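Amidohydrolase family protein (Acinetobacter baumannii, PDB 4I6K) probably hydrolyses the lactone ring of 2-pyrone-4,6-dicarboxylic acid, as a member of the amidohydrolase family. Local coordinates at residues G98-Q103 / Q117-V122; E110-K115 / E147-Q152; T30-F35 / G70-P75. One frame throughout, in Å; residues are numbered along the deposited sequence.

Interaction 1 (G98-Q103 / Q117-V122)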
loop_
_atom_site.group_PDB
_atom_site.type_symbol
_atom_site.label_atom_id
_atom_site.label_comp_id
_atom_site.label_asym_id
_atom_site.label_seq_id
_atom_site.Cartn_x
_atom_site.Cartn_y
_atom_site.Cartn_z
ATOM N N GLY A 98 4.720 8.801 4.898
ATOM C CA GLY A 98 5.221 7.439 4.940
ATOM C C GLY A 98 4.396 6.421 5.723
ATOM O O GLY A 98 3.583 6.773 6.583
ATOM N N ILE A 99 4.607 5.150 5.394
ATOM C CA ILE A 99 4.031 4.032 6.134
ATOM C C ILE A 99 5.210 3.232 6.645
ATOM O O ILE A 99 6.015 2.750 5.860
ATOM C CB ILE A 99 3.166 3.119 5.223
ATOM C CG1 ILE A 99 1.986 3.894 4.640
ATOM C CG2 ILE A 99 2.688 1.860 5.976
ATOM C CD1 ILE A 99 1.028 4.396 5.670
ATOM N N ALA A 100 5.317 3.101 7.958
ATOM C CA ALA A 100 6.460 2.434 8.564
ATOM C C ALA A 100 6.160 0.971 8.820
ATOM O O ALA A 100 5.014 0.518 8.679
ATOM C CB ALA A 100 6.864 3.129 9.887
ATOM N N VAL A 101 7.209 0.240 9.187
ATOM C CA VAL A 101 7.080 -1.120 9.684
ATOM C C VAL A 101 7.788 -1.140 11.029
ATOM O O VAL A 101 8.918 -0.658 11.150
ATOM C CB VAL A 101 7.702 -2.129 8.711
ATOM C CG1 VAL A 101 7.655 -3.560 9.273
ATOM C CG2 VAL A 101 6.971 -2.047 7.363
ATOM N N VAL A 102 7.100 -1.660 12.043
ATOM C CA VAL A 102 7.593 -1.639 13.414
ATOM C C VAL A 102 7.207 -2.915 14.119
ATOM O O VAL A 102 6.242 -3.554 13.742
ATOM C CB VAL A 102 6.966 -0.482 14.206
ATOM C CG1 VAL A 102 7.332 0.858 13.588
ATOM C CG2 VAL A 102 5.463 -0.653 14.243
ATOM N N GLN A 103 7.976 -3.294 15.135
ATOM C CA GLN A 103 7.607 -4.379 16.047
ATOM C C GLN A 103 6.283 -4.029 16.710
ATOM O O GLN A 103 6.094 -2.885 17.110
ATOM C CB GLN A 103 8.669 -4.512 17.140
ATOM C CG GLN A 103 10.060 -4.827 16.633
ATOM C CD GLN A 103 10.150 -6.231 16.074
ATOM O OE1 GLN A 103 9.132 -6.861 15.790
ATOM N NE2 GLN A 103 11.371 -6.734 15.919
ATOM N N GLN A 117 7.348 12.529 12.420
ATOM C CA GLN A 117 8.263 12.585 11.288
ATOM C C GLN A 117 7.545 12.323 9.962
ATOM O O GLN A 117 8.180 12.062 8.928
ATOM C CB GLN A 117 9.396 11.594 11.489
ATOM C CG GLN A 117 10.152 11.789 12.781
ATOM C CD GLN A 117 11.288 10.803 12.925
ATOM O OE1 GLN A 117 12.239 10.820 12.138
ATOM N NE2 GLN A 117 11.200 9.931 13.929
ATOM N N GLY A 118 6.216 12.385 10.001
ATOM C CA GLY A 118 5.409 12.261 8.785
ATOM C C GLY A 118 4.948 10.856 8.450
ATOM O O GLY A 118 4.476 10.621 7.343
ATOM N N ILE A 119 5.095 9.927 9.403
ATOM C CA ILE A 119 4.564 8.560 9.288
ATOM C C ILE A 119 3.098 8.541 9.717
ATOM O O ILE A 119 2.769 9.066 10.777
ATOM C CB ILE A 119 5.334 7.573 10.184
ATOM C CG1 ILE A 119 6.818 7.526 9.797
ATOM C CG2 ILE A 119 4.666 6.194 10.148
ATOM C CD1 ILE A 119 7.068 7.282 8.305
ATOM N N VAL A 120 2.231 7.941 8.900
ATOM C CA VAL A 120 0.775 8.059 9.074
ATOM C C VAL A 120 0.056 6.710 9.140
ATOM O O VAL A 120 -1.174 6.647 9.109
ATOM C CB VAL A 120 0.125 8.908 7.950
ATOM C CG1 VAL A 120 0.606 10.350 8.019
ATOM C CG2 VAL A 120 0.427 8.309 6.571
ATOM N N GLY A 121 0.825 5.633 9.226
ATOM C CA GLY A 121 0.260 4.291 9.308
ATOM C C GLY A 121 1.381 3.278 9.426
ATOM O O GLY A 121 2.555 3.637 9.403
ATOM N N VAL A 122 1.020 2.010 9.558
ATOM C CA VAL A 122 1.995 0.939 9.614
ATOM C C VAL A 122 1.530 -0.147 8.650
ATOM O O VAL A 122 0.349 -0.206 8.311
ATOM C CB VAL A 122 2.099 0.345 11.030
ATOM C CG1 VAL A 122 2.739 1.340 11.973
ATOM C CG2 VAL A 122 0.720 -0.053 11.535
#
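Ile-119 presses its CD1 onto the bare backbone of Gly-98, 3.8 Å from that residue's CA and equally close to its carbonyl carbon. The other branch of Ile-119 lies opposite its own backbone N, and from there CG2 meets Ala-100 CB at 3.8 Å. On the reverse face of the strand pair the same theme returns with the roles exchanged: Ile-99 sets CD1 3.7 Å from Gly-121 CA, while its CG2 rests on the main chain of Val-122. This is the tight part, two isoleucines each seated on a glycine of the other strand.

Three parallel-strand hydrogen bonds hold it together. The straightest runs from Val-120 N to Gly-98 O at 2.9 Å, with 163° at the hydrogen; Gly-98 N reaches Gly-118 O, and Ala-100 N reaches Gly-121 O. Between the Gly-98/Ile-119 and Ala-100/Val-122 pairs strand 119-122 spends an extra residue, a beta bulge.

Past Ala-100 the chains part. At this looser end Val-102, partly exposed, meets Val-122 crosswise with CG2 and CG1 4.1 Å apart.

Ile-119 and Val-102 pack on Leu-114 of helix 108-115, Ile-119 also on helix 83-91, whereas Ile-99 touches Gln-152 and Glu-154 of strand 152-156; the pair forms the strands of one right-handed beta-alpha-beta unit.

Interaction 2 (E110-K115 / E147-Q152)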
loop_
_atom_site.group_PDB
_atom_site.type_symbol
_atom_site.label_atom_id
_atom_site.label_comp_id
_atom_site.label_asym_id
_atom_site.label_seq_id
_atom_site.Cartn_x
_atom_site.Cartn_y
_atom_site.Cartn_z
ATOM N N GLU A 110 7.462 5.856 21.114
ATOM C CA GLU A 110 8.236 5.682 19.888
ATOM C C GLU A 110 7.349 5.976 18.675
ATOM O O GLU A 110 7.694 6.795 17.819
ATOM C CB GLU A 110 8.785 4.262 19.830
ATOM C CG GLU A 110 10.048 4.098 18.992
ATOM C CD GLU A 110 11.235 4.888 19.538
ATOM O OE1 GLU A 110 11.248 6.128 19.375
ATOM O OE2 GLU A 110 12.162 4.268 20.113
ATOM N N LEU A 111 6.189 5.323 18.633
ATOM C CA LEU A 111 5.180 5.578 17.599
ATOM C C LEU A 111 4.830 7.052 17.480
ATOM O O LEU A 111 4.734 7.594 16.377
ATOM C CB LEU A 111 3.902 4.806 17.908
ATOM C CG LEU A 111 4.038 3.324 18.234
ATOM C CD1 LEU A 111 2.672 2.769 18.578
ATOM C CD2 LEU A 111 4.640 2.580 17.065
ATOM N N VAL A 112 4.610 7.702 18.616
ATOM C CA VAL A 112 4.359 9.140 18.603
ATOM C C VAL A 112 5.497 9.852 17.872
ATOM O O VAL A 112 5.273 10.818 17.144
ATOM C CB VAL A 112 4.239 9.711 20.027
ATOM C CG1 VAL A 112 4.118 11.226 19.982
ATOM C CG2 VAL A 112 3.055 9.078 20.747
ATOM N N ASN A 113 6.717 9.358 18.065
ATOM C CA ASN A 113 7.882 9.976 17.438
ATOM C C ASN A 113 7.898 9.807 15.922
ATOM O O ASN A 113 8.175 10.761 15.184
ATOM C CB ASN A 113 9.178 9.475 18.072
ATOM C CG ASN A 113 9.616 10.340 19.252
ATOM O OD1 ASN A 113 8.873 10.529 20.216
ATOM N ND2 ASN A 113 10.828 10.868 19.175
ATOM N N LEU A 114 7.588 8.598 15.457
ATOM C CA LEU A 114 7.437 8.374 14.026
ATOM C C LEU A 114 6.343 9.267 13.472
ATOM O O LEU A 114 6.499 9.848 12.395
ATOM C CB LEU A 114 7.144 6.903 13.723
ATOM C CG LEU A 114 8.312 6.005 14.136
ATOM C CD1 LEU A 114 7.863 4.569 14.273
ATOM C CD2 LEU A 114 9.501 6.138 13.161
ATOM N N LYS A 115 5.239 9.392 14.210
ATOM C CA LYS A 115 4.149 10.247 13.760
ATOM C C LYS A 115 4.687 11.653 13.514
ATOM O O LYS A 115 4.353 12.290 12.520
ATOM C CB LYS A 115 3.005 10.290 14.780
ATOM C CG LYS A 115 1.825 11.208 14.380
ATOM C CD LYS A 115 0.617 10.995 15.315
ATOM C CE LYS A 115 -0.577 11.873 14.961
ATOM N NZ LYS A 115 -1.343 11.342 13.806
ATOM N N GLU A 147 -4.825 3.095 16.609
ATOM C CA GLU A 147 -6.144 3.723 16.559
ATOM C C GLU A 147 -6.114 5.142 17.166
ATOM O O GLU A 147 -6.599 6.099 16.563
ATOM C CB GLU A 147 -7.122 2.851 17.318
ATOM C CG GLU A 147 -8.568 3.257 17.232
ATOM C CD GLU A 147 -9.432 2.315 18.041
ATOM O OE1 GLU A 147 -8.978 1.869 19.116
ATOM O OE2 GLU A 147 -10.552 2.004 17.604
ATOM N N SER A 148 -5.522 5.259 18.352
ATOM C CA SER A 148 -5.395 6.536 19.046
ATOM C C SER A 148 -4.659 7.569 18.226
ATOM O O SER A 148 -4.927 8.760 18.344
ATOM C CB SER A 148 -4.641 6.334 20.354
ATOM O OG SER A 148 -5.090 5.140 20.967
ATOM N N LEU A 149 -3.725 7.110 17.403
ATOM C CA LEU A 149 -2.879 8.016 16.637
ATOM C C LEU A 149 -3.490 8.416 15.297
ATOM O O LEU A 149 -2.899 9.205 14.553
ATOM C CB LEU A 149 -1.505 7.396 16.415
ATOM C CG LEU A 149 -0.639 7.296 17.672
ATOM C CD1 LEU A 149 0.594 6.430 17.404
ATOM C CD2 LEU A 149 -0.239 8.690 18.152
ATOM N N ASN A 150 -4.667 7.883 14.989
ATOM C CA ASN A 150 -5.341 8.235 13.744
ATOM C C ASN A 150 -4.569 7.701 12.564
ATOM O O ASN A 150 -4.768 8.127 11.433
ATOM C CB ASN A 150 -5.460 9.742 13.602
ATOM C CG ASN A 150 -6.855 10.235 13.848
ATOM O OD1 ASN A 150 -7.612 9.641 14.626
ATOM N ND2 ASN A 150 -7.218 11.329 13.180
ATOM N N TRP A 151 -3.669 6.770 12.848
ATOM C CA TRP A 151 -2.892 6.117 11.825
ATOM C C TRP A 151 -3.757 5.125 11.092
ATOM O O TRP A 151 -4.741 4.639 11.633
ATOM C CB TRP A 151 -1.751 5.369 12.492
ATOM C CG TRP A 151 -0.550 6.190 12.609
ATOM C CD1 TRP A 151 -0.441 7.521 12.333
ATOM C CD2 TRP A 151 0.737 5.757 13.055
ATOM N NE1 TRP A 151 0.845 7.942 12.568
ATOM C CE2 TRP A 151 1.588 6.879 13.016
ATOM C CE3 TRP A 151 1.255 4.525 13.477
ATOM C CZ2 TRP A 151 2.938 6.809 13.382
ATOM C CZ3 TRP A 151 2.597 4.453 13.837
ATOM C CH2 TRP A 151 3.420 5.589 13.795
ATOM N N GLN A 152 -3.378 4.808 9.862
ATOM C CA GLN A 152 -4.026 3.729 9.134
ATOM C C GLN A 152 -3.246 2.408 9.342
ATOM O O GLN A 152 -2.069 2.408 9.759
ATOM C CB GLN A 152 -4.063 4.080 7.653
ATOM C CG GLN A 152 -2.670 4.088 7.013
ATOM C CD GLN A 152 -2.733 4.340 5.526
ATOM O OE1 GLN A 152 -3.084 5.433 5.094
ATOM N NE2 GLN A 152 -2.417 3.319 4.730
HETATM O O HOH W 1 -0.057 10.578 11.372
#
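Leu-149 is one of two bumps that enter the surface of helix 108-115: its CD1 comes 3.7 Å from Leu-111 CB while sitting over the centre of the Trp-151 indole. That methyl is thus wedged between a helix surface and an aromatic face. Its twin, CD2, lies farther out, against Lys-115 CD at 3.8 Å and, more loosely, Val-112 CG2.

The second bump is the six-membered ring of Trp-151, whose outer edge enters the hollow lined by Leu-111, Leu-114 and Lys-115. Leu-114 CB stands in the ring plane, 3.9 Å from CH2. Lys-115 N also faces the edge, 3.6 Å from CZ2, and the carbonyl of Leu-111 approaches CH2 obliquely. The helix backbone itself therefore forms part of the socket.

Lys-115 closes the outer side. With CG anti to the backbone N and the next two torsions extended, the chain runs past Trp-151 and Leu-149 in the direction opposite to theirs; a bend at chi4 (79°) then turns NZ onto Leu-149 O. That hydrogen bond is 2.7 Å long and lies in the carbonyl plane. NZ also donates to a water 2.9 Å away, which accepts a weak bond from Trp-151 NE1, so lysine and indole share a solvent partner at the exposed margin. The ammonium stands beside the C-terminal end of helix 137-148, where the helix dipole would probably welcome a positive charge.

There Asn-150 is the first residue to leave helical geometry, with positive phi (68°), in a Schellman motif that leads toward strand 152-156. The whole is a junction between successive outer helices of a beta/alpha barrel, plugged by the tryptophan that follows the second helix.

Interaction 3 (T30-F35 / G70-P75)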
loop_
_atom_site.group_PDB
_atom_site.type_symbol
_atom_site.label_atom_id
_atom_site.label_comp_id
_atom_site.label_asym_id
_atom_site.label_seq_id
_atom_site.Cartn_x
_atom_site.Cartn_y
_atom_site.Cartn_z
ATOM N N THR A 30 0.269 6.880 -4.170
ATOM C CA THR A 30 0.222 6.418 -2.779
ATOM C C THR A 30 1.044 5.169 -2.469
ATOM O O THR A 30 0.883 4.575 -1.404
ATOM C CB THR A 30 -1.230 6.195 -2.299
ATOM O OG1 THR A 30 -1.785 5.035 -2.934
ATOM C CG2 THR A 30 -2.089 7.411 -2.624
ATOM N N HIS A 31 1.927 4.773 -3.377
ATOM C CA HIS A 31 2.701 3.568 -3.143
ATOM C C HIS A 31 3.986 3.503 -3.956
ATOM O O HIS A 31 3.993 3.064 -5.109
ATOM C CB HIS A 31 1.843 2.336 -3.422
ATOM C CG HIS A 31 2.264 1.125 -2.650
ATOM N ND1 HIS A 31 1.663 0.759 -1.464
ATOM C CD2 HIS A 31 3.227 0.202 -2.888
ATOM C CE1 HIS A 31 2.236 -0.344 -1.008
ATOM N NE2 HIS A 31 3.188 -0.701 -1.852
ATOM N N ALA A 32 5.080 3.944 -3.346
ATOM C CA ALA A 32 6.401 3.746 -3.917
ATOM C C ALA A 32 7.372 3.447 -2.785
ATOM O O ALA A 32 7.024 3.587 -1.597
ATOM C CB ALA A 32 6.837 4.979 -4.699
ATOM N N HIS A 33 8.584 3.032 -3.145
ATOM C CA HIS A 33 9.603 2.728 -2.148
ATOM C C HIS A 33 10.907 3.391 -2.548
ATOM O O HIS A 33 11.239 3.426 -3.721
ATOM C CB HIS A 33 9.832 1.220 -2.044
ATOM C CG HIS A 33 8.582 0.413 -1.864
ATOM N ND1 HIS A 33 7.994 0.213 -0.634
ATOM C CD2 HIS A 33 7.839 -0.293 -2.752
ATOM C CE1 HIS A 33 6.935 -0.568 -0.772
ATOM N NE2 HIS A 33 6.815 -0.884 -2.048
ATOM N N VAL A 34 11.631 3.954 -1.588
ATOM C CA VAL A 34 13.006 4.358 -1.851
ATOM C C VAL A 34 13.904 3.441 -1.064
ATOM O O VAL A 34 13.507 2.921 -0.021
ATOM C CB VAL A 34 13.323 5.802 -1.418
ATOM C CG1 VAL A 34 12.602 6.797 -2.308
ATOM C CG2 VAL A 34 12.970 6.009 0.044
ATOM N N PHE A 35 15.110 3.231 -1.576
ATOM C CA PHE A 35 16.133 2.451 -0.881
ATOM C C PHE A 35 17.446 2.531 -1.666
ATOM O O PHE A 35 17.470 2.964 -2.831
ATOM C CB PHE A 35 15.700 0.987 -0.705
ATOM C CG PHE A 35 15.378 0.308 -1.997
ATOM C CD1 PHE A 35 16.396 -0.138 -2.830
ATOM C CD2 PHE A 35 14.059 0.146 -2.407
ATOM C CE1 PHE A 35 16.111 -0.753 -4.043
ATOM C CE2 PHE A 35 13.760 -0.475 -3.625
ATOM C CZ PHE A 35 14.787 -0.923 -4.441
ATOM N N GLY A 70 3.202 11.993 -2.867
ATOM C CA GLY A 70 3.488 10.581 -2.957
ATOM C C GLY A 70 3.553 9.994 -1.572
ATOM O O GLY A 70 3.798 10.701 -0.593
ATOM N N VAL A 71 3.333 8.695 -1.479
ATOM C CA VAL A 71 3.434 8.055 -0.195
ATOM C C VAL A 71 4.471 6.968 -0.225
ATOM O O VAL A 71 4.328 5.978 -0.949
ATOM C CB VAL A 71 2.091 7.490 0.256
ATOM C CG1 VAL A 71 2.240 6.786 1.607
ATOM C CG2 VAL A 71 1.070 8.615 0.349
ATOM N N LEU A 72 5.516 7.162 0.570
ATOM C CA LEU A 72 6.569 6.168 0.720
ATOM C C LEU A 72 6.159 5.066 1.689
ATOM O O LEU A 72 5.609 5.332 2.760
ATOM C CB LEU A 72 7.851 6.839 1.191
ATOM C CG LEU A 72 8.450 7.716 0.102
ATOM C CD1 LEU A 72 9.790 8.267 0.532
ATOM C CD2 LEU A 72 8.562 6.884 -1.163
ATOM N N VAL A 73 6.430 3.827 1.302
ATOM C CA VAL A 73 6.078 2.675 2.117
ATOM C C VAL A 73 7.350 1.899 2.450
ATOM O O VAL A 73 8.215 1.726 1.591
ATOM C CB VAL A 73 5.082 1.773 1.370
ATOM C CG1 VAL A 73 4.913 0.453 2.080
ATOM C CG2 VAL A 73 3.754 2.475 1.221
ATOM N N GLN A 74 7.476 1.458 3.699
ATOM C CA GLN A 74 8.661 0.711 4.133
ATOM C C GLN A 74 8.712 -0.659 3.462
ATOM O O GLN A 74 7.750 -1.416 3.537
ATOM C CB GLN A 74 8.647 0.531 5.659
ATOM C CG GLN A 74 9.654 -0.506 6.200
ATOM C CD GLN A 74 11.047 0.070 6.317
ATOM O OE1 GLN A 74 11.342 1.095 5.720
ATOM N NE2 GLN A 74 11.905 -0.574 7.097
ATOM N N PRO A 75 9.848 -0.989 2.820
ATOM C CA PRO A 75 9.995 -2.239 2.087
ATOM C C PRO A 75 10.257 -3.433 2.990
ATOM O O PRO A 75 10.913 -3.306 4.015
ATOM C CB PRO A 75 11.215 -1.989 1.193
ATOM C CG PRO A 75 11.565 -0.538 1.357
ATOM C CD PRO A 75 11.021 -0.117 2.664
HETATM O O HOH W 2 10.284 3.635 1.048
#
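Val-73 and His-33 are joined by a hydrogen bond and by side-chain packing alike. Taking the polar contacts first, His-33 ND1 donates to Val-73 O at 2.7 Å, arriving 48° out of the carbonyl plane and so not on a lone pair. The same oxygen accepts from a water at 2.9 Å, and that water in turn accepts from Val-34 N, bridging the two chains just beyond the strands. Within the sheet Ala-32 bonds to strand 70-73 through both its N and its O: the N reaches Val-71 O at 3.2 Å, and the O accepts Val-73 N at 3.0 Å.

Of the apolar contacts, Val-73 serves both histidines. Its chi1 of 169° splits the methyls, sending CG2 over one face of the His-31 ring in a CH-pi contact, 4.1 Å from the centroid, and setting CG1 beside His-33 CE1 at 3.6 Å. On the reverse face the Leu-72 and Val-34 side chains cross at about a right angle, CD1 and CG2 3.9 Å apart. Val-71 CB rests on the carbonyl of Thr-30.

The NE2 atoms of both histidines reach a bound citrate, probably from the crystallisation liquor, His-33 only weakly, and Lys-210 NZ hydrogen-bonds with His-31 ND1. This is consistent with the family's active-site pocket; the His-Ala-His sequence is the HxH signature of amidohydrolase barrels.

Around this core, Leu-72 and Val-34 pack on helix 83-91, and Thr-30 and Val-71 on Phe-289 of helix 274-289. Thr-30 bonds to Trp-245, just past strand 243-244, where the barrel closes on strand 28-32.

From the N terminus, interaction 3 closes first, bringing 30-35 and 70-75 together around helix 55-64. It is complete before interaction 1 opens, so those two stand in series. Interaction 1 then folds 98-103 onto 117-122 across helix 108-115. Interaction 2 starts on that helix, inside the loop of interaction 1, and ends beyond it at 147-152, so the two cross. Ile-99 joins interactions 1 and 3 through probable backbone hydrogen bonds to Leu-72 and Gln-74, and Gln-152 joins 1 and 2 through Val-120 and Val-122. Together they tie the first five barrel strands to two outer helices; interactions 2 and 3 do not touch.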